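Local coordinates for protein prolyl endopeptidase (Myxococcus xanthus, PDB 2BKL) that probably hydrolyses oligopeptides after proline and, far less readily, after alanine, as a serine peptidase of the prolyl oligopeptidase family, at residues G132-F137 against L149-V154; T125-W130 against A171-T176. All coordinates share one frame; numbering follows the deposited sequence.

Contact 1 of 2, residues G132-F137 against L149-V154; sequences GKKVAF and LHVIDV
Phe137 O takes two hydrogens from the facing strand, the N-H of His150 with N at 2.8 Å and the weaker CA-H of Leu149. Phe137 N answers to His150 O at 2.9 Å, completing a hydrogen-bonded antiparallel pair; Val135 and Ile152 form the next one. Between and beyond them lie the non-hydrogen-bonded pairs Ala136-Val151 and Lys134-Asp153. Past the strand ends, Val154 N reaches Lys133 O at 2.9 Å with an almost linear N-H (176°).

Side chains alternate between the sheet faces. On one, the Lys134 chain bends at chi2 (-67°) and carries NZ to Asp153 OD1, a 2.9 Å salt bridge on the anti side of the carboxylate. Asp153 OD2 bonds Ser156, so both oxygens are held. On the other, Val135 CB touches Ile152 CG2 at 3.8 Å. The Phe137 ring, its CG set between backbone N and carbonyl carbon (chi1 67°), lies across the strand with His150 CB over one face, CB to CZ 3.4 Å, a CH-pi contact. The His150 ring is slid aside, so the two rings barely overlap.

These two strands form a hairpin within a propeller blade, strand 134-141 lying between 121-128 and 148-153. Trp159 meets the Phe137 ring edge-to-face, while Val135, Phe137 and Ile152 pack on strand 107-110 of the preceding sheet and Val135 and Val154 on its strand 81-87.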
ATOM      1  N   GLY A 132      -2.288 -23.761 -16.993  1.00  6.91           N
ATOM      2  CA  GLY A 132      -1.328 -22.881 -17.658  1.00  7.18           C
ATOM      3  C   GLY A 132      -1.781 -22.416 -19.025  1.00  8.00           C
ATOM      4  O   GLY A 132      -0.954 -21.873 -19.763  1.00  7.13           O
ATOM      5  N   LYS A 133      -3.068 -22.560 -19.332  1.00  8.12           N
ATOM      6  CA  LYS A 133      -3.575 -22.234 -20.681  1.00  7.85           C
ATOM      7  C   LYS A 133      -4.280 -20.874 -20.778  1.00  7.44           C
ATOM      8  O   LYS A 133      -4.485 -20.390 -21.902  1.00  7.02           O
ATOM      9  CB  LYS A 133      -4.533 -23.294 -21.192  1.00  9.58           C
ATOM     10  CG  LYS A 133      -4.006 -24.724 -21.151  1.00 13.66           C
ATOM     11  CD  LYS A 133      -2.898 -24.999 -22.093  1.00 15.48           C
ATOM     12  CE  LYS A 133      -2.616 -26.536 -22.113  1.00 15.87           C
ATOM     13  NZ  LYS A 133      -1.269 -26.864 -22.588  1.00 19.91           N
ATOM     14  N   LYS A 134      -4.679 -20.288 -19.657  1.00  6.48           N
ATOM     15  CA  LYS A 134      -5.446 -19.042 -19.631  1.00  6.51           C
ATOM     16  C   LYS A 134      -4.900 -18.125 -18.545  1.00  7.16           C
ATOM     17  O   LYS A 134      -4.398 -18.585 -17.507  1.00  7.53           O
ATOM     18  CB  LYS A 134      -6.938 -19.298 -19.304  1.00  8.55           C
ATOM     19  CG  LYS A 134      -7.653 -20.302 -20.176  1.00  9.29           C
ATOM     20  CD  LYS A 134      -7.819 -19.860 -21.616  1.00  9.80           C
ATOM     21  CE  LYS A 134      -8.674 -20.862 -22.395  1.00 10.75           C
ATOM     22  NZ  LYS A 134      -8.821 -20.447 -23.799  1.00 12.55           N
ATOM     23  N   VAL A 135      -4.993 -16.816 -18.761  1.00  6.61           N
ATOM     24  CA  VAL A 135      -4.690 -15.844 -17.709  1.00  6.13           C
ATOM     25  C   VAL A 135      -5.861 -14.899 -17.630  1.00  6.37           C
ATOM     26  O   VAL A 135      -6.246 -14.293 -18.652  1.00  7.39           O
ATOM     27  CB  VAL A 135      -3.362 -15.080 -17.950  1.00  6.32           C
ATOM     28  CG1 VAL A 135      -3.094 -14.043 -16.857  1.00  8.46           C
ATOM     29  CG2 VAL A 135      -2.209 -16.068 -18.022  1.00  7.31           C
ATOM     30  N   ALA A 136      -6.420 -14.747 -16.443  1.00  6.35           N
ATOM     31  CA  ALA A 136      -7.421 -13.734 -16.152  1.00  7.20           C
ATOM     32  C   ALA A 136      -6.696 -12.526 -15.576  1.00  7.32           C
ATOM     33  O   ALA A 136      -5.835 -12.673 -14.715  1.00  8.62           O
ATOM     34  CB  ALA A 136      -8.426 -14.281 -15.161  1.00  6.82           C
ATOM     35  N   PHE A 137      -7.021 -11.334 -16.043  1.00  6.29           N
ATOM     36  CA  PHE A 137      -6.258 -10.150 -15.698  1.00  5.65           C
ATOM     37  C   PHE A 137      -7.119  -8.911 -15.739  1.00  7.71           C
ATOM     38  O   PHE A 137      -8.131  -8.873 -16.435  1.00  7.16           O
ATOM     39  CB  PHE A 137      -5.042  -9.983 -16.599  1.00  6.85           C
ATOM     40  CG  PHE A 137      -5.375  -9.674 -18.015  1.00  5.64           C
ATOM     41  CD1 PHE A 137      -5.641 -10.699 -18.896  1.00  7.58           C
ATOM     42  CD2 PHE A 137      -5.400  -8.375 -18.488  1.00  7.09           C
ATOM     43  CE1 PHE A 137      -5.958 -10.454 -20.204  1.00  6.11           C
ATOM     44  CE2 PHE A 137      -5.694  -8.130 -19.803  1.00  7.33           C
ATOM     45  CZ  PHE A 137      -5.990  -9.188 -20.661  1.00  8.79           C
ATOM     46  N   LEU A 149     -12.081  -7.066 -15.954  1.00  7.05           N
ATOM     47  CA  LEU A 149     -11.414  -8.356 -16.137  1.00  6.90           C
ATOM     48  C   LEU A 149     -11.512  -8.855 -17.564  1.00  7.75           C
ATOM     49  O   LEU A 149     -12.573  -8.745 -18.204  1.00  7.74           O
ATOM     50  CB  LEU A 149     -12.024  -9.398 -15.201  1.00  7.66           C
ATOM     51  CG  LEU A 149     -12.012  -9.065 -13.700  1.00  8.62           C
ATOM     52  CD1 LEU A 149     -12.696 -10.147 -12.913  1.00 12.16           C
ATOM     53  CD2 LEU A 149     -10.545  -8.831 -13.237  1.00 13.57           C
ATOM     54  N   HIS A 150     -10.409  -9.398 -18.048  1.00  8.47           N
ATOM     55  CA  HIS A 150     -10.275 -10.042 -19.342  1.00  7.42           C
ATOM     56  C   HIS A 150      -9.618 -11.390 -19.173  1.00  7.93           C
ATOM     57  O   HIS A 150      -9.031 -11.705 -18.112  1.00  6.98           O
ATOM     58  CB  HIS A 150      -9.400  -9.172 -20.250  1.00  8.89           C
ATOM     59  CG  HIS A 150     -10.058  -7.902 -20.667  1.00  9.24           C
ATOM     60  ND1 HIS A 150     -10.795  -7.798 -21.828  1.00 10.89           N
ATOM     61  CD2 HIS A 150     -10.101  -6.684 -20.077  1.00  9.93           C
ATOM     62  CE1 HIS A 150     -11.249  -6.560 -21.941  1.00 12.69           C
ATOM     63  NE2 HIS A 150     -10.872  -5.870 -20.883  1.00 11.93           N
ATOM     64  N   VAL A 151      -9.682 -12.211 -20.207  1.00  7.45           N
ATOM     65  CA  VAL A 151      -8.982 -13.477 -20.225  1.00  5.78           C
ATOM     66  C   VAL A 151      -8.247 -13.614 -21.530  1.00  6.84           C
ATOM     67  O   VAL A 151      -8.818 -13.337 -22.600  1.00  8.71           O
ATOM     68  CB  VAL A 151      -9.961 -14.685 -20.046  1.00  6.74           C
ATOM     69  CG1 VAL A 151      -9.203 -16.017 -20.098  1.00  9.96           C
ATOM     70  CG2 VAL A 151     -10.775 -14.572 -18.792  1.00  7.94           C
ATOM     71  N   ILE A 152      -6.995 -14.065 -21.468  1.00  6.20           N
ATOM     72  CA  ILE A 152      -6.190 -14.330 -22.640  1.00  6.33           C
ATOM     73  C   ILE A 152      -5.872 -15.808 -22.714  1.00  7.18           C
ATOM     74  O   ILE A 152      -5.574 -16.446 -21.688  1.00  6.38           O
ATOM     75  CB  ILE A 152      -4.889 -13.474 -22.666  1.00  8.01           C
ATOM     76  CG1 ILE A 152      -4.117 -13.707 -23.958  1.00  8.33           C
ATOM     77  CG2 ILE A 152      -4.030 -13.696 -21.415  1.00  9.27           C
ATOM     78  CD1 ILE A 152      -2.987 -12.704 -24.227  1.00  6.98           C
ATOM     79  N   ASP A 153      -5.916 -16.346 -23.923  1.00  5.66           N
ATOM     80  CA  ASP A 153      -5.473 -17.701 -24.203  1.00  7.22           C
ATOM     81  C   ASP A 153      -3.960 -17.681 -24.421  1.00  6.68           C
ATOM     82  O   ASP A 153      -3.473 -16.987 -25.294  1.00  8.91           O
ATOM     83  CB  ASP A 153      -6.194 -18.214 -25.445  1.00  7.59           C
ATOM     84  CG  ASP A 153      -5.786 -19.607 -25.812  1.00  8.99           C
ATOM     85  OD1 ASP A 153      -6.254 -20.556 -25.138  1.00  9.91           O
ATOM     86  OD2 ASP A 153      -4.957 -19.828 -26.737  1.00  9.89           O
ATOM     87  N   VAL A 154      -3.218 -18.440 -23.609  1.00  6.86           N
ATOM     88  CA  VAL A 154      -1.765 -18.351 -23.598  1.00  6.89           C
ATOM     89  C   VAL A 154      -1.135 -18.828 -24.910  1.00  6.96           C
ATOM     90  O   VAL A 154      -0.277 -18.143 -25.461  1.00  8.57           O
ATOM     91  CB  VAL A 154      -1.190 -19.130 -22.365  1.00  7.51           C
ATOM     92  CG1 VAL A 154       0.345 -19.205 -22.397  1.00  9.44           C
ATOM     93  CG2 VAL A 154      -1.647 -18.467 -21.083  1.00  7.08           C
TER

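Contact 2 of 2, residues T125-W130 against A171-T176; sequences TWAVSW and ATPKWT
The indole of Trp175 lies against the backbone of 127-129. Its NE1 donates to Ala127 O at 2.9 Å, close to the ring plane but coming from well above the carbonyl plane (68° out of it). Ser129 covers one face: its CA stands 3.6 Å from the centroid of the five-membered ring, almost on the normal, and its CB is 3.6 Å from Trp175 CD2. A second indole answers in the other direction, Trp130 NE1 giving its proton to Trp175 O at 3.0 Å, with that oxygen in the plane of the Trp130 ring. With CG of Trp175 beside its own backbone N (chi1 -68°), the ring swings over Ser129. Replacing Trp175 by an alanine is likely to leave Ala127 O without its indole donor and to open a gap over Ser129. Farther back, Ala127 CB meets Pro173 CB at 4.1 Å, and Thr125 CG2 touches Pro173 CD at 4.0 Å.

The two segments run in the same direction, 1° apart. They carry the first strands of successive blades of the beta-propeller, 121-128 and 174-175, and side chains rather than sheet pairing join the blades here.

In the next shell, Phe182 meets the Trp175 ring edge-to-face, Leu209 also touches that side chain, and Arg236 makes a cation-pi contact with Trp130. Ser129 OG is tied to Asp131 and to Lys134 N.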
ATOM      1  N   THR A 125      -4.177  -6.841 -11.369  1.00  8.74           N
ATOM      2  CA  THR A 125      -4.024  -8.222 -10.955  1.00  8.60           C
ATOM      3  C   THR A 125      -4.040  -9.197 -12.146  1.00  7.75           C
ATOM      4  O   THR A 125      -4.728  -8.952 -13.148  1.00  7.93           O
ATOM      5  CB  THR A 125      -5.169  -8.593  -9.990  1.00 12.51           C
ATOM      6  OG1 THR A 125      -4.829  -9.787  -9.272  1.00 17.39           O
ATOM      7  CG2 THR A 125      -6.444  -8.946 -10.743  1.00 15.22           C
ATOM      8  N   TRP A 126      -3.307 -10.282 -12.058  1.00  6.38           N
ATOM      9  CA  TRP A 126      -3.413 -11.360 -13.008  1.00  6.77           C
ATOM     10  C   TRP A 126      -3.345 -12.701 -12.288  1.00  8.04           C
ATOM     11  O   TRP A 126      -2.676 -12.826 -11.256  1.00 10.58           O
ATOM     12  CB  TRP A 126      -2.362 -11.246 -14.123  1.00  7.80           C
ATOM     13  CG  TRP A 126      -0.958 -11.093 -13.643  1.00  8.36           C
ATOM     14  CD1 TRP A 126      -0.321  -9.914 -13.337  1.00  9.16           C
ATOM     15  CD2 TRP A 126       0.022 -12.131 -13.470  1.00  8.53           C
ATOM     16  NE1 TRP A 126       0.972 -10.164 -12.953  1.00 10.73           N
ATOM     17  CE2 TRP A 126       1.211 -11.511 -13.027  1.00  9.19           C
ATOM     18  CE3 TRP A 126       0.020 -13.516 -13.644  1.00  8.50           C
ATOM     19  CZ2 TRP A 126       2.378 -12.236 -12.748  1.00  9.76           C
ATOM     20  CZ3 TRP A 126       1.181 -14.226 -13.347  1.00  9.60           C
ATOM     21  CH2 TRP A 126       2.334 -13.582 -12.914  1.00  9.91           C
ATOM     22  N   ALA A 127      -4.025 -13.716 -12.821  1.00  5.98           N
ATOM     23  CA  ALA A 127      -4.126 -15.032 -12.211  1.00  6.32           C
ATOM     24  C   ALA A 127      -4.116 -16.046 -13.326  1.00  6.96           C
ATOM     25  O   ALA A 127      -4.973 -16.008 -14.222  1.00  6.92           O
ATOM     26  CB  ALA A 127      -5.408 -15.167 -11.382  1.00  7.93           C
ATOM     27  N   VAL A 128      -3.161 -16.959 -13.292  1.00  6.94           N
ATOM     28  CA  VAL A 128      -3.015 -17.986 -14.298  1.00  7.55           C
ATOM     29  C   VAL A 128      -3.867 -19.191 -13.921  1.00  7.65           C
ATOM     30  O   VAL A 128      -3.891 -19.631 -12.755  1.00  8.18           O
ATOM     31  CB  VAL A 128      -1.540 -18.425 -14.417  1.00  8.07           C
ATOM     32  CG1 VAL A 128      -1.350 -19.359 -15.623  1.00  8.98           C
ATOM     33  CG2 VAL A 128      -0.626 -17.212 -14.498  1.00 10.54           C
ATOM     34  N   SER A 129      -4.533 -19.793 -14.891  1.00  6.98           N
ATOM     35  CA  SER A 129      -5.307 -21.012 -14.665  1.00  6.96           C
ATOM     36  C   SER A 129      -4.352 -22.167 -14.327  1.00  6.91           C
ATOM     37  O   SER A 129      -3.171 -22.145 -14.648  1.00  7.26           O
ATOM     38  CB  SER A 129      -6.169 -21.331 -15.884  1.00  6.99           C
ATOM     39  OG  SER A 129      -5.363 -21.645 -17.010  1.00  8.08           O
ATOM     40  N   TRP A 130      -4.883 -23.173 -13.633  1.00  7.67           N
ATOM     41  CA  TRP A 130      -4.065 -24.276 -13.144  1.00  8.16           C
ATOM     42  C   TRP A 130      -3.453 -25.091 -14.269  1.00  8.90           C
ATOM     43  O   TRP A 130      -2.389 -25.666 -14.073  1.00 10.71           O
ATOM     44  CB  TRP A 130      -4.853 -25.165 -12.154  1.00 10.65           C
ATOM     45  CG  TRP A 130      -5.193 -24.370 -10.947  1.00 10.25           C
ATOM     46  CD1 TRP A 130      -6.410 -23.828 -10.632  1.00 11.46           C
ATOM     47  CD2 TRP A 130      -4.283 -23.877  -9.963  1.00 12.03           C
ATOM     48  NE1 TRP A 130      -6.311 -23.068  -9.497  1.00 12.97           N
ATOM     49  CE2 TRP A 130      -5.015 -23.063  -9.066  1.00 12.45           C
ATOM     50  CE3 TRP A 130      -2.906 -24.031  -9.742  1.00 12.99           C
ATOM     51  CZ2 TRP A 130      -4.429 -22.427  -7.957  1.00 15.41           C
ATOM     52  CZ3 TRP A 130      -2.330 -23.400  -8.654  1.00 13.19           C
ATOM     53  CH2 TRP A 130      -3.081 -22.602  -7.777  1.00 14.67           C
ATOM     54  N   ALA A 171     -11.521  -7.577  -7.493  1.00  7.87           N
ATOM     55  CA  ALA A 171     -11.364  -8.995  -7.870  1.00  8.54           C
ATOM     56  C   ALA A 171      -9.923  -9.473  -7.857  1.00  8.87           C
ATOM     57  O   ALA A 171      -9.017  -8.802  -8.363  1.00  9.56           O
ATOM     58  CB  ALA A 171     -11.953  -9.278  -9.253  1.00  8.53           C
ATOM     59  N   THR A 172      -9.740 -10.669  -7.310  1.00  9.43           N
ATOM     60  CA  THR A 172      -8.536 -11.470  -7.534  1.00 10.40           C
ATOM     61  C   THR A 172      -9.052 -12.846  -7.958  1.00 10.65           C
ATOM     62  O   THR A 172      -9.520 -13.609  -7.097  1.00 12.21           O
ATOM     63  CB  THR A 172      -7.667 -11.556  -6.285  1.00 12.13           C
ATOM     64  OG1 THR A 172      -8.468 -11.847  -5.136  1.00 16.07           O
ATOM     65  CG2 THR A 172      -7.054 -10.244  -5.940  1.00 12.44           C
ATOM     66  N   PRO A 173      -9.026 -13.178  -9.254  1.00  8.53           N
ATOM     67  CA  PRO A 173      -9.650 -14.429  -9.687  1.00  9.17           C
ATOM     68  C   PRO A 173      -9.054 -15.673  -9.029  1.00  9.44           C
ATOM     69  O   PRO A 173      -7.819 -15.852  -8.949  1.00  9.21           O
ATOM     70  CB  PRO A 173      -9.409 -14.443 -11.200  1.00  9.14           C
ATOM     71  CG  PRO A 173      -9.297 -12.969 -11.549  1.00 10.93           C
ATOM     72  CD  PRO A 173      -8.517 -12.401 -10.404  1.00  9.84           C
ATOM     73  N   LYS A 174      -9.953 -16.520  -8.530  1.00  8.52           N
ATOM     74  CA  LYS A 174      -9.613 -17.839  -7.990  1.00  7.51           C
ATOM     75  C   LYS A 174     -10.115 -18.901  -8.961  1.00  7.62           C
ATOM     76  O   LYS A 174     -11.290 -19.235  -8.957  1.00  6.76           O
ATOM     77  CB  LYS A 174     -10.268 -18.081  -6.633  1.00  9.29           C
ATOM     78  CG  LYS A 174      -9.501 -17.663  -5.375  1.00 12.83           C
ATOM     79  CD  LYS A 174      -9.322 -16.183  -5.238  1.00 10.45           C
ATOM     80  CE  LYS A 174     -10.620 -15.422  -5.065  1.00 12.81           C
ATOM     81  NZ  LYS A 174     -10.376 -13.975  -4.654  1.00 11.44           N
ATOM     82  N   TRP A 175      -9.216 -19.417  -9.788  1.00  7.76           N
ATOM     83  CA  TRP A 175      -9.532 -20.480 -10.731  1.00  7.59           C
ATOM     84  C   TRP A 175      -9.851 -21.794 -10.034  1.00  7.19           C
ATOM     85  O   TRP A 175      -9.168 -22.182  -9.080  1.00  7.83           O
ATOM     86  CB  TRP A 175      -8.377 -20.702 -11.669  1.00  8.03           C
ATOM     87  CG  TRP A 175      -8.087 -19.628 -12.630  1.00  5.86           C
ATOM     88  CD1 TRP A 175      -7.182 -18.620 -12.502  1.00  6.19           C
ATOM     89  CD2 TRP A 175      -8.644 -19.506 -13.945  1.00  6.33           C
ATOM     90  NE1 TRP A 175      -7.173 -17.859 -13.641  1.00  7.81           N
ATOM     91  CE2 TRP A 175      -8.049 -18.393 -14.549  1.00  7.21           C
ATOM     92  CE3 TRP A 175      -9.596 -20.236 -14.673  1.00  7.92           C
ATOM     93  CZ2 TRP A 175      -8.375 -17.982 -15.848  1.00  7.27           C
ATOM     94  CZ3 TRP A 175      -9.916 -19.836 -15.945  1.00  7.46           C
ATOM     95  CH2 TRP A 175      -9.295 -18.722 -16.526  1.00  8.84           C
ATOM     96  N   THR A 176     -10.890 -22.473 -10.484  1.00  7.18           N
ATOM     97  CA  THR A 176     -11.123 -23.842 -10.027  1.00  8.12           C
ATOM     98  C   THR A 176     -10.107 -24.799 -10.641  1.00  7.94           C
ATOM     99  O   THR A 176      -9.535 -24.498 -11.671  1.00  7.93           O
ATOM    100  CB  THR A 176     -12.554 -24.295 -10.321  1.00  9.76           C
ATOM    101  OG1 THR A 176     -12.962 -23.857 -11.620  1.00  8.06           O
ATOM    102  CG2 THR A 176     -13.531 -23.600  -9.359  1.00  9.04           C
TER

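Contact 1 pairs two strands within one blade, and contact 2 joins that blade to the next; their centres are 9 Å apart. Strand 121-128 pairs with strand 134-141, where Ala136 O lies 2.8 Å from Ala127 N and Lys134 O lies 2.9 Å from Ser129 N, both probable hydrogen bonds. Trp175 of contact 2 also packs on Lys134 and Ala136, so the next blade touches both strands. The bound benzyloxycarbonyl-Ala-Pro lies about 11 Å from the side chain of Leu149, so contact 1 does not touch it. Of its pocket residues, Asp145 is in the loop that joins strands 134-141 and 148-153, and Lys169 and Tyr170 immediately precede Ala171.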